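Local coordinates for protein ESSC (Geobacillus thermodenitrificans, PDB 5FWH) that forms the N-terminal forkhead-associated region of EssC, an FtsK/SpoIIIE-type ATPase component of the bacterial type VII secretion apparatus, at residues 124-129 and 133-138. Residues are numbered along the deposited sequence; the frame is centred on the assembly and turned at random.
Sequences SLRKHR and VVIPDD
R126 and I135 meet diagonally across an antiparallel hairpin: CD1 of I135 lies over one face of the R126 guanidinium, 3.9 Å from R126 CD, and the two side chains cross at about a right angle. R126 runs extended from CG to NE, which lays its aliphatic part past this methyl, while its NE end turns to a salt bridge with E105 on strand 105-109. The same methyl is 3.9 Å from OG of S124. Farther along this face, CG2 of V133 comes to the edge of the H128 ring, near its plane, 3.7 Å from CD2; with CG beside the backbone N (chi1 -59°), the imidazole folds back along its own strand toward R126. On the other face, CD2 of L125 packs against CB of V134 at 3.9 Å; L125 also touches V106 and W132, and V134 touches V153, L149 and L155. The backbone holds the register through two hydrogen-bonded pairs, S124 with I135 and R126 with V133; the I135 N to S124 O bond is almost straight (178°). Between them, in the non-hydrogen-bonded pair L125-V134, CA of L125 makes a CH-O contact of 3.3 Å to V133 O, which also accepts from R126 N. In this sheet of the forkhead-associated fold the buried L125-V134 pair is apolar; on the opposite face, R126 is held by an apolar contact from one neighbouring strand and a charge from the other.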
# COMPACT_ATOMS: atom_id res chain seq x y z
N SER A 124 -12.79 -7.52 -4.41
CA SER A 124 -13.39 -8.56 -3.61
C SER A 124 -12.46 -9.72 -3.55
O SER A 124 -11.58 -9.82 -4.35
CB SER A 124 -14.79 -8.96 -4.08
OG SER A 124 -14.72 -9.59 -5.33
N LEU A 125 -12.59 -10.53 -2.52
CA LEU A 125 -11.84 -11.79 -2.35
C LEU A 125 -12.85 -12.94 -2.37
O LEU A 125 -13.84 -12.90 -1.64
CB LEU A 125 -11.07 -11.77 -1.07
CG LEU A 125 -9.98 -10.68 -0.92
CD1 LEU A 125 -9.35 -10.81 0.45
CD2 LEU A 125 -8.83 -10.86 -1.85
N ARG A 126 -12.59 -13.96 -3.17
CA ARG A 126 -13.48 -15.11 -3.23
C ARG A 126 -12.78 -16.42 -3.18
O ARG A 126 -11.78 -16.65 -3.88
CB ARG A 126 -14.21 -15.12 -4.55
CG ARG A 126 -15.39 -14.24 -4.54
CD ARG A 126 -16.06 -14.26 -5.88
NE ARG A 126 -16.72 -12.98 -6.03
CZ ARG A 126 -17.05 -12.43 -7.19
NH1 ARG A 126 -16.86 -13.04 -8.37
NH2 ARG A 126 -17.63 -11.23 -7.14
N LYS A 127 -13.39 -17.29 -2.40
CA LYS A 127 -12.82 -18.56 -2.10
C LYS A 127 -13.40 -19.60 -3.03
O LYS A 127 -14.63 -19.73 -3.14
CB LYS A 127 -13.10 -18.92 -0.67
CG LYS A 127 -12.13 -19.95 -0.16
CD LYS A 127 -12.33 -20.14 1.31
CE LYS A 127 -11.27 -21.07 1.85
NZ LYS A 127 -11.75 -21.73 3.10
N HIS A 128 -12.54 -20.32 -3.72
CA HIS A 128 -12.95 -21.41 -4.61
C HIS A 128 -12.06 -22.60 -4.26
O HIS A 128 -10.86 -22.46 -4.21
CB HIS A 128 -12.77 -21.05 -6.09
CG HIS A 128 -13.53 -19.82 -6.54
ND1 HIS A 128 -14.89 -19.68 -6.39
CD2 HIS A 128 -13.11 -18.71 -7.20
CE1 HIS A 128 -15.28 -18.53 -6.91
NE2 HIS A 128 -14.21 -17.92 -7.40
N ARG A 129 -12.67 -23.75 -3.96
CA ARG A 129 -11.96 -25.01 -3.71
C ARG A 129 -10.72 -24.83 -2.84
O ARG A 129 -9.66 -25.35 -3.13
CB ARG A 129 -11.63 -25.74 -5.05
CG ARG A 129 -10.69 -25.02 -6.01
CD ARG A 129 -10.38 -25.74 -7.34
NE ARG A 129 -9.66 -27.01 -7.17
CZ ARG A 129 -10.23 -28.21 -6.98
NH1 ARG A 129 -11.56 -28.37 -6.93
NH2 ARG A 129 -9.45 -29.28 -6.84
N VAL A 133 -9.29 -16.08 -4.53
CA VAL A 133 -9.08 -15.27 -5.72
C VAL A 133 -9.33 -13.78 -5.40
O VAL A 133 -10.28 -13.43 -4.72
CB VAL A 133 -10.06 -15.71 -6.81
CG1 VAL A 133 -9.97 -14.83 -8.05
CG2 VAL A 133 -9.75 -17.14 -7.19
N VAL A 134 -8.46 -12.92 -5.89
CA VAL A 134 -8.69 -11.48 -5.85
C VAL A 134 -9.32 -11.01 -7.16
O VAL A 134 -8.77 -11.28 -8.23
CB VAL A 134 -7.41 -10.68 -5.53
CG1 VAL A 134 -6.28 -10.94 -6.51
CG2 VAL A 134 -7.75 -9.19 -5.48
N ILE A 135 -10.42 -10.27 -7.07
CA ILE A 135 -11.10 -9.69 -8.24
C ILE A 135 -11.06 -8.19 -8.04
O ILE A 135 -11.75 -7.67 -7.18
CB ILE A 135 -12.57 -10.17 -8.36
CG1 ILE A 135 -12.64 -11.72 -8.49
CG2 ILE A 135 -13.31 -9.48 -9.54
CD1 ILE A 135 -12.90 -12.46 -7.20
N PRO A 136 -10.22 -7.48 -8.80
CA PRO A 136 -10.18 -6.03 -8.60
C PRO A 136 -11.30 -5.30 -9.34
O PRO A 136 -12.02 -5.88 -10.17
CB PRO A 136 -8.82 -5.64 -9.19
CG PRO A 136 -8.56 -6.70 -10.22
CD PRO A 136 -9.18 -7.96 -9.71
N ASP A 137 -11.43 -4.02 -9.03
CA ASP A 137 -12.40 -3.18 -9.69
C ASP A 137 -11.69 -2.22 -10.64
O ASP A 137 -10.53 -1.85 -10.44
CB ASP A 137 -13.31 -2.49 -8.66
CG ASP A 137 -14.79 -2.59 -9.04
OD1 ASP A 137 -15.10 -2.52 -10.25
OD2 ASP A 137 -15.64 -2.76 -8.14
N ASP A 138 -12.39 -1.83 -11.69
CA ASP A 138 -11.76 -1.08 -12.77
C ASP A 138 -11.26 0.27 -12.28
O ASP A 138 -10.15 0.68 -12.62
CB ASP A 138 -12.71 -0.90 -13.96
CG ASP A 138 -13.06 -2.22 -14.62
OD1 ASP A 138 -13.17 -3.24 -13.90
OD2 ASP A 138 -13.25 -2.24 -15.87